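Local coordinates for glyoxylate reductase (Paecilomyces sp. J18, PDB 3WNV), which reduces glyoxylate, probably to glycolate, with a nicotinamide cofactor, as a fungal member of the D-isomer-specific 2-hydroxyacid dehydrogenase family, at residues 3-12 with 48-56; 123-133 with 145-153. All blocks are in the same frame, centred on the assembly; numbering follows the deposited sequence.

Contact 1 of 2, residues 3-12 with 48-56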
loop_
_atom_site.group_PDB
_atom_site.type_symbol
_atom_site.label_atom_id
_atom_site.label_comp_id
_atom_site.label_asym_id
_atom_site.label_seq_id
_atom_site.Cartn_x
_atom_site.Cartn_y
_atom_site.Cartn_z
ATOM N N SER A 3 -12.340 7.492 -33.005
ATOM C CA SER A 3 -13.131 7.873 -31.880
ATOM C C SER A 3 -12.724 7.269 -30.545
ATOM O O SER A 3 -13.506 7.276 -29.652
ATOM C CB SER A 3 -14.570 7.556 -32.097
ATOM O OG SER A 3 -15.049 8.350 -33.126
ATOM N N GLN A 4 -11.494 6.873 -30.400
ATOM C CA GLN A 4 -11.025 6.393 -29.108
ATOM C C GLN A 4 -11.020 7.469 -28.042
ATOM O O GLN A 4 -10.701 8.573 -28.301
ATOM C CB GLN A 4 -9.634 5.850 -29.211
ATOM C CG GLN A 4 -9.439 4.833 -30.266
ATOM C CD GLN A 4 -8.127 4.167 -30.207
ATOM O OE1 GLN A 4 -7.169 4.705 -29.754
ATOM N NE2 GLN A 4 -8.091 2.963 -30.673
ATOM N N ALA A 5 -11.377 7.081 -26.846
ATOM C CA ALA A 5 -11.407 7.997 -25.701
ATOM C C ALA A 5 -10.668 7.422 -24.498
ATOM O O ALA A 5 -10.564 6.190 -24.343
ATOM C CB ALA A 5 -12.839 8.357 -25.345
ATOM N N ALA A 6 -10.164 8.302 -23.639
ATOM C CA ALA A 6 -9.662 7.890 -22.334
ATOM C C ALA A 6 -10.514 8.530 -21.222
ATOM O O ALA A 6 -10.930 9.678 -21.341
ATOM C CB ALA A 6 -8.207 8.276 -22.151
ATOM N N LEU A 7 -10.759 7.797 -20.143
ATOM C CA LEU A 7 -11.621 8.308 -19.086
ATOM C C LEU A 7 -10.848 8.400 -17.780
ATOM O O LEU A 7 -10.232 7.421 -17.329
ATOM C CB LEU A 7 -12.827 7.386 -18.908
ATOM C CG LEU A 7 -13.688 7.669 -17.676
ATOM C CD1 LEU A 7 -14.368 9.025 -17.815
ATOM C CD2 LEU A 7 -14.756 6.547 -17.520
ATOM N N LEU A 8 -10.882 9.575 -17.164
ATOM C CA LEU A 8 -10.172 9.782 -15.896
ATOM C C LEU A 8 -11.181 9.653 -14.747
ATOM O O LEU A 8 -12.183 10.372 -14.736
ATOM C CB LEU A 8 -9.620 11.211 -15.885
ATOM C CG LEU A 8 -9.191 11.713 -14.477
ATOM C CD1 LEU A 8 -8.171 10.813 -13.754
ATOM C CD2 LEU A 8 -8.634 13.166 -14.537
ATOM N N ILE A 9 -10.940 8.731 -13.813
ATOM C CA ILE A 9 -11.793 8.603 -12.632
ATOM C C ILE A 9 -11.096 9.334 -11.493
ATOM O O ILE A 9 -9.960 9.020 -11.167
ATOM C CB ILE A 9 -11.944 7.138 -12.133
ATOM C CG1 ILE A 9 -12.339 6.164 -13.268
ATOM C CG2 ILE A 9 -12.987 7.099 -10.992
ATOM C CD1 ILE A 9 -13.650 6.447 -13.921
ATOM N N GLY A 10 -11.766 10.302 -10.880
ATOM C CA GLY A 10 -11.144 10.984 -9.761
ATOM C C GLY A 10 -10.250 12.110 -10.244
ATOM O O GLY A 10 -10.521 12.705 -11.281
ATOM N N ASP A 11 -9.200 12.402 -9.473
ATOM C CA ASP A 11 -8.397 13.605 -9.701
ATOM C C ASP A 11 -6.989 13.237 -10.165
ATOM O O ASP A 11 -6.457 12.173 -9.809
ATOM C CB ASP A 11 -8.224 14.407 -8.401
ATOM C CG ASP A 11 -9.540 14.885 -7.791
ATOM O OD1 ASP A 11 -10.523 15.133 -8.529
ATOM O OD2 ASP A 11 -9.571 15.026 -6.539
ATOM N N ILE A 12 -6.383 14.153 -10.923
ATOM C CA ILE A 12 -4.946 14.144 -11.159
ATOM C C ILE A 12 -4.422 15.471 -10.578
ATOM O O ILE A 12 -4.902 16.551 -10.924
ATOM C CB ILE A 12 -4.612 13.956 -12.675
ATOM C CG1 ILE A 12 -4.903 12.492 -13.094
ATOM C CG2 ILE A 12 -3.194 14.364 -12.977
ATOM C CD1 ILE A 12 -4.800 12.223 -14.612
ATOM N N TYR A 48 -19.717 6.294 -22.409
ATOM C CA TYR A 48 -18.338 5.844 -22.377
ATOM C C TYR A 48 -18.065 4.771 -23.451
ATOM O O TYR A 48 -17.070 4.061 -23.374
ATOM C CB TYR A 48 -18.025 5.249 -21.017
ATOM C CG TYR A 48 -18.178 6.198 -19.857
ATOM C CD1 TYR A 48 -17.956 7.562 -20.010
ATOM C CD2 TYR A 48 -18.495 5.721 -18.596
ATOM C CE1 TYR A 48 -18.046 8.432 -18.915
ATOM C CE2 TYR A 48 -18.575 6.582 -17.488
ATOM C CZ TYR A 48 -18.366 7.943 -17.674
ATOM O OH TYR A 48 -18.454 8.822 -16.606
ATOM N N ASP A 49 -18.938 4.655 -24.446
ATOM C CA ASP A 49 -18.860 3.536 -25.392
ATOM C C ASP A 49 -17.635 3.556 -26.326
ATOM O O ASP A 49 -17.332 2.564 -26.990
ATOM C CB ASP A 49 -20.185 3.368 -26.141
ATOM C CG ASP A 49 -21.154 2.446 -25.389
ATOM O OD1 ASP A 49 -20.907 2.128 -24.188
ATOM O OD2 ASP A 49 -22.148 2.024 -26.004
ATOM N N ASP A 50 -16.923 4.678 -26.372
ATOM C CA ASP A 50 -15.671 4.756 -27.124
ATOM C C ASP A 50 -14.430 4.749 -26.234
ATOM O O ASP A 50 -13.309 4.940 -26.711
ATOM C CB ASP A 50 -15.659 6.031 -27.977
ATOM C CG ASP A 50 -16.667 5.961 -29.158
ATOM O OD1 ASP A 50 -16.615 5.006 -29.995
ATOM O OD2 ASP A 50 -17.542 6.857 -29.224
ATOM N N VAL A 51 -14.611 4.527 -24.941
ATOM C CA VAL A 51 -13.469 4.619 -24.014
ATOM C C VAL A 51 -12.603 3.371 -24.099
ATOM O O VAL A 51 -13.076 2.279 -23.789
ATOM C CB VAL A 51 -13.947 4.787 -22.585
ATOM C CG1 VAL A 51 -12.749 4.674 -21.600
ATOM C CG2 VAL A 51 -14.677 6.132 -22.432
ATOM N N ILE A 52 -11.346 3.518 -24.519
ATOM C CA ILE A 52 -10.428 2.372 -24.640
ATOM C C ILE A 52 -9.591 2.198 -23.383
ATOM O O ILE A 52 -9.144 1.092 -23.064
ATOM C CB ILE A 52 -9.495 2.504 -25.882
ATOM C CG1 ILE A 52 -8.591 1.277 -26.061
ATOM C CG2 ILE A 52 -8.621 3.731 -25.787
ATOM C CD1 ILE A 52 -7.761 1.350 -27.350
ATOM N N ALA A 53 -9.383 3.284 -22.644
ATOM C CA ALA A 53 -8.523 3.202 -21.460
ATOM C C ALA A 53 -9.033 4.080 -20.342
ATOM O O ALA A 53 -9.563 5.152 -20.591
ATOM C CB ALA A 53 -7.122 3.594 -21.805
ATOM N N ILE A 54 -8.773 3.667 -19.104
ATOM C CA ILE A 54 -9.299 4.372 -17.945
ATOM C C ILE A 54 -8.141 4.631 -17.010
ATOM O O ILE A 54 -7.369 3.714 -16.713
ATOM C CB ILE A 54 -10.316 3.500 -17.188
ATOM C CG1 ILE A 54 -11.649 3.437 -17.943
ATOM C CG2 ILE A 54 -10.542 4.045 -15.754
ATOM C CD1 ILE A 54 -12.625 2.398 -17.298
ATOM N N TYR A 55 -8.021 5.862 -16.525
ATOM C CA TYR A 55 -7.075 6.171 -15.457
ATOM C C TYR A 55 -7.862 6.143 -14.171
ATOM O O TYR A 55 -8.891 6.818 -14.083
ATOM C CB TYR A 55 -6.549 7.620 -15.657
ATOM C CG TYR A 55 -5.599 8.109 -14.553
ATOM C CD1 TYR A 55 -6.046 8.335 -13.245
ATOM C CD2 TYR A 55 -4.276 8.409 -14.848
ATOM C CE1 TYR A 55 -5.166 8.804 -12.222
ATOM C CE2 TYR A 55 -3.390 8.867 -13.857
ATOM C CZ TYR A 55 -3.847 9.050 -12.547
ATOM O OH TYR A 55 -2.974 9.526 -11.600
ATOM N N ARG A 56 -7.379 5.419 -13.148
ATOM C CA ARG A 56 -8.031 5.506 -11.852
ATOM C C ARG A 56 -6.977 5.438 -10.782
ATOM O O ARG A 56 -5.804 5.138 -11.059
ATOM C CB ARG A 56 -9.059 4.370 -11.666
ATOM C CG ARG A 56 -8.438 2.986 -11.491
ATOM C CD ARG A 56 -9.515 1.940 -11.213
ATOM N NE ARG A 56 -10.226 2.184 -9.931
ATOM C CZ ARG A 56 -9.822 1.713 -8.741
ATOM N NH1 ARG A 56 -8.696 1.009 -8.629
ATOM N NH2 ARG A 56 -10.555 1.941 -7.648
HETATM O O HOH W 1 -4.011 10.755 -9.447
#

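Contact 2 of 2, residues 123-133 with 145-153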
loop_
_atom_site.group_PDB
_atom_site.type_symbol
_atom_site.label_atom_id
_atom_site.label_comp_id
_atom_site.label_asym_id
_atom_site.label_seq_id
_atom_site.Cartn_x
_atom_site.Cartn_y
_atom_site.Cartn_z
ATOM N N MET A 123 9.227 2.830 12.833
ATOM C CA MET A 123 9.973 1.883 13.661
ATOM C C MET A 123 10.709 2.601 14.800
ATOM O O MET A 123 10.683 2.183 15.937
ATOM C CB MET A 123 10.989 1.133 12.790
ATOM C CG MET A 123 11.758 0.070 13.573
ATOM S SD MET A 123 13.056 -0.726 12.568
ATOM C CE MET A 123 14.322 0.558 12.498
ATOM N N ILE A 124 11.415 3.674 14.481
ATOM C CA ILE A 124 12.110 4.409 15.521
ATOM C C ILE A 124 11.082 5.005 16.512
ATOM O O ILE A 124 11.290 4.919 17.737
ATOM C CB ILE A 124 12.949 5.526 14.886
ATOM C CG1 ILE A 124 14.029 4.894 13.967
ATOM C CG2 ILE A 124 13.603 6.395 15.976
ATOM C CD1 ILE A 124 14.916 3.858 14.660
ATOM N N GLY A 125 9.961 5.518 15.998
ATOM C CA GLY A 125 8.886 6.068 16.838
ATOM C C GLY A 125 8.394 5.006 17.842
ATOM O O GLY A 125 8.180 5.292 19.046
ATOM N N ALA A 126 8.241 3.783 17.350
ATOM C CA ALA A 126 7.676 2.693 18.160
ATOM C C ALA A 126 8.689 2.250 19.209
ATOM O O ALA A 126 8.336 2.017 20.371
ATOM C CB ALA A 126 7.273 1.546 17.266
ATOM N N LEU A 127 9.957 2.168 18.799
ATOM C CA LEU A 127 11.013 1.775 19.740
ATOM C C LEU A 127 11.290 2.821 20.802
ATOM O O LEU A 127 11.844 2.464 21.854
ATOM C CB LEU A 127 12.308 1.506 18.987
ATOM C CG LEU A 127 12.351 0.251 18.112
ATOM C CD1 LEU A 127 13.540 0.332 17.188
ATOM C CD2 LEU A 127 12.460 -0.988 18.966
ATOM N N ARG A 128 10.984 4.092 20.536
ATOM C CA ARG A 128 11.105 5.152 21.541
ATOM C C ARG A 128 9.774 5.452 22.231
ATOM O O ARG A 128 9.726 6.316 23.141
ATOM C CB ARG A 128 11.636 6.477 20.908
ATOM C CG ARG A 128 13.008 6.379 20.209
ATOM C CD ARG A 128 14.034 5.841 21.198
ATOM N NE ARG A 128 15.404 5.954 20.666
ATOM C CZ ARG A 128 16.263 6.928 20.985
ATOM N NH1 ARG A 128 15.926 7.880 21.850
ATOM N NH2 ARG A 128 17.476 6.939 20.432
ATOM N N GLN A 129 8.700 4.778 21.792
ATOM C CA GLN A 129 7.304 5.142 22.175
ATOM C C GLN A 129 7.145 6.667 22.133
ATOM O O GLN A 129 6.727 7.341 23.111
ATOM C CB GLN A 129 6.908 4.519 23.536
ATOM C CG GLN A 129 7.222 3.020 23.543
ATOM C CD GLN A 129 6.770 2.278 24.771
ATOM O OE1 GLN A 129 6.273 2.877 25.726
ATOM N NE2 GLN A 129 6.910 0.946 24.749
ATOM N N ALA A 130 7.473 7.206 20.968
ATOM C CA ALA A 130 7.736 8.634 20.828
ATOM C C ALA A 130 6.514 9.526 20.963
ATOM O O ALA A 130 6.655 10.739 21.101
ATOM C CB ALA A 130 8.441 8.922 19.491
ATOM N N TYR A 131 5.315 8.957 20.882
ATOM C CA TYR A 131 4.119 9.783 21.077
ATOM C C TYR A 131 4.105 10.407 22.470
ATOM O O TYR A 131 3.608 11.511 22.665
ATOM C CB TYR A 131 2.820 8.985 20.772
ATOM C CG TYR A 131 1.569 9.850 20.872
ATOM C CD1 TYR A 131 1.302 10.836 19.923
ATOM C CD2 TYR A 131 0.675 9.692 21.930
ATOM C CE1 TYR A 131 0.140 11.656 20.019
ATOM C CE2 TYR A 131 -0.474 10.499 22.049
ATOM C CZ TYR A 131 -0.732 11.467 21.071
ATOM O OH TYR A 131 -1.863 12.250 21.168
ATOM N N VAL A 132 4.647 9.707 23.457
ATOM C CA VAL A 132 4.734 10.287 24.794
ATOM C C VAL A 132 5.602 11.561 24.855
ATOM O O VAL A 132 5.111 12.590 25.290
ATOM C CB VAL A 132 5.104 9.233 25.870
ATOM C CG1 VAL A 132 5.170 9.863 27.244
ATOM C CG2 VAL A 132 4.049 8.132 25.842
ATOM N N PRO A 133 6.887 11.497 24.435
ATOM C CA PRO A 133 7.677 12.744 24.475
ATOM C C PRO A 133 7.230 13.821 23.472
ATOM O O PRO A 133 7.349 14.997 23.802
ATOM C CB PRO A 133 9.119 12.263 24.178
ATOM C CG PRO A 133 8.955 10.942 23.479
ATOM C CD PRO A 133 7.742 10.324 24.160
ATOM N N LYS A 145 5.943 11.748 31.061
ATOM C CA LYS A 145 6.127 10.326 31.415
ATOM C C LYS A 145 6.960 9.524 30.420
ATOM O O LYS A 145 6.825 8.289 30.346
ATOM C CB LYS A 145 4.765 9.635 31.573
ATOM C CG LYS A 145 3.932 10.147 32.782
ATOM C CD LYS A 145 4.569 9.710 34.133
ATOM C CE LYS A 145 5.447 10.805 34.781
ATOM N NZ LYS A 145 6.387 10.313 35.836
ATOM N N THR A 146 7.808 10.201 29.646
ATOM C CA THR A 146 8.658 9.495 28.675
ATOM C C THR A 146 9.446 8.380 29.353
ATOM O O THR A 146 10.001 8.558 30.445
ATOM C CB THR A 146 9.644 10.455 28.027
ATOM O OG1 THR A 146 8.910 11.443 27.321
ATOM C CG2 THR A 146 10.565 9.731 27.051
ATOM N N THR A 147 9.475 7.213 28.726
ATOM C CA THR A 147 10.227 6.093 29.267
ATOM C C THR A 147 11.398 5.851 28.367
ATOM O O THR A 147 11.435 6.379 27.252
ATOM C CB THR A 147 9.371 4.801 29.381
ATOM O OG1 THR A 147 8.846 4.460 28.096
ATOM C CG2 THR A 147 8.227 5.043 30.320
ATOM N N LEU A 148 12.385 5.100 28.860
ATOM C CA LEU A 148 13.511 4.714 28.019
ATOM C C LEU A 148 13.077 3.799 26.865
ATOM O O LEU A 148 12.263 2.872 27.050
ATOM C CB LEU A 148 14.605 4.051 28.865
ATOM C CG LEU A 148 15.185 4.920 30.000
ATOM C CD1 LEU A 148 16.178 4.108 30.847
ATOM C CD2 LEU A 148 15.871 6.177 29.465
ATOM N N GLY A 149 13.630 4.046 25.679
ATOM C CA GLY A 149 13.356 3.225 24.501
ATOM C C GLY A 149 14.470 2.211 24.298
ATOM O O GLY A 149 15.283 1.947 25.190
ATOM N N HIS A 150 14.453 1.570 23.149
ATOM C CA HIS A 150 15.484 0.596 22.771
ATOM C C HIS A 150 16.141 0.980 21.458
ATOM O O HIS A 150 15.484 1.522 20.548
ATOM C CB HIS A 150 14.817 -0.766 22.599
ATOM C CG HIS A 150 14.474 -1.410 23.900
ATOM N ND1 HIS A 150 15.415 -2.033 24.695
ATOM C CD2 HIS A 150 13.304 -1.464 24.585
ATOM C CE1 HIS A 150 14.833 -2.472 25.799
ATOM N NE2 HIS A 150 13.553 -2.148 25.754
ATOM N N ASP A 151 17.438 0.706 21.338
ATOM C CA ASP A 151 18.159 0.976 20.106
ATOM C C ASP A 151 17.892 -0.137 19.139
ATOM O O ASP A 151 17.774 -1.294 19.549
ATOM C CB ASP A 151 19.662 0.997 20.360
ATOM C CG ASP A 151 20.076 2.146 21.263
ATOM O OD1 ASP A 151 19.391 3.199 21.251
ATOM O OD2 ASP A 151 21.073 1.966 21.981
ATOM N N PRO A 152 17.787 0.199 17.856
ATOM C CA PRO A 152 17.690 -0.877 16.853
ATOM C C PRO A 152 19.007 -1.582 16.607
ATOM O O PRO A 152 19.006 -2.706 16.081
ATOM C CB PRO A 152 17.267 -0.135 15.586
ATOM C CG PRO A 152 17.732 1.281 15.781
ATOM C CD PRO A 152 17.624 1.544 17.271
ATOM N N ASN A 153 20.123 -0.949 16.971
ATOM C CA ASN A 153 21.436 -1.589 16.802
ATOM C C ASN A 153 21.499 -3.044 17.337
ATOM O O ASN A 153 21.105 -3.323 18.474
ATOM C CB ASN A 153 22.537 -0.726 17.475
ATOM C CG ASN A 153 23.923 -1.176 17.119
ATOM O OD1 ASN A 153 24.188 -1.504 15.980
ATOM N ND2 ASN A 153 24.829 -1.214 18.107
HETATM O O HOH W 2 15.578 3.774 18.876
HETATM O O HOH W 3 11.425 7.602 24.719
HETATM O O HOH W 4 8.112 7.125 25.897
HETATM O O HOH W 5 6.582 5.431 26.979
#

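Contact 1 of 2, residues 3-12 with 48-56
Strands 5-9 and 51-56 run parallel, their axes 4.7 Å apart and inclined by 18°. A5 pairs with V51, but A6 already faces A53, so a beta bulge at I52 shifts the register by one. Four backbone bonds follow A5 N to D50 O, the last from I9 N to Y55 O at 2.8 Å and 173°. A type I turn from Y48 to V51 leads into the second strand. The two are neighbours in the five-stranded parallel sheet of the substrate-binding domain of this family. On the sheet face of A5, L7 and V51, with CG anti to the backbone N (chi1 170°), the L7 branch reaches across to Y48 and sets CD2 3.8 Å from the ring centroid. On the sheet face of A6, L8 and Y55, I12 lays CD1 over the centre of the Y55 ring, while L8 runs alongside, its CD1 3.3 Å from Y55 CD1. Y55 OH donates to a water, 2.7 Å away, that in turn donates to D11 O; the hydroxyl is also hydrogen-bonded to N85. Cutting Y55 back to an alanine is likely to leave I12 CD1 with no ring to lie over and D11 O without its water link.

Contact 2 of 2, residues 123-133 with 145-153
M123 and I124, in the last turns of helix 112-127, meet P152 with their side-chain ends, I124 CD1 lying 4.0 Å from P152 CG and the two side chains crossing at about a right angle. L127 completes this apolar patch, its CD1 4.1 Å from P152 CB, and faces V238 of strand 237-241 as well. Its carbonyl O receives the direct backbone bond of the contact, from H150 N at 3.0 Å, the donor tilted 33° from the carbonyl plane. G149 passes so close to this oxygen and to the R128 side chain that a CB on it would clash with both. In R128, CG lies beside the backbone N (chi1 -58°) and the chain folds at chi2, which brings NE back toward the loop. NE then donates to a water at the guanidinium edge, and that water donates to H150 O. D151 OD1, 4.3 Å from R128 NH2 and well out of the guanidinium plane, offers an opposite charge without a salt bridge. R128 O and T147 O are joined by another water, which donates to both. At Q129 phi turns positive; Q129 N bonds A126 O and A130 N bonds G125 O. A water links Q129 O to T147 N, and a further one lies 2.9 Å from Q129 OE1 and bonds T147 OG1. Beyond it, V132 rests CG1 against the backbone at K145 and T146, 3.6 Å from T146 N. P133 CB packs 3.3 Å from T146 OG1, whose hydrogen bond goes to H143 O. This is a Schellman motif at the C-terminal end of helix 112-127, lined by the extended loop that leads into strand 156-160 of the Rossmann-type nucleotide-binding domain.

Contact 1 and contact 2 belong to the two domains of the chain and lie on opposite sides of its centre, their centres 47 Å apart and their nearest atoms about 28 Å apart. They follow in series along the chain. The centres of contacts 1 and 2 lie 24 and 25 Å from the centre of the chain. Contact 1 is buried within the sheet of one domain, whereas contact 2 lies at the surface of the other, where water carries much of the pairing. In this family the active site lies in the cleft between the domains, and both contacts probably lie away from it. Past 145-153 the chain enters strand 156-160, followed by a glycine-rich turn consistent with dinucleotide binding.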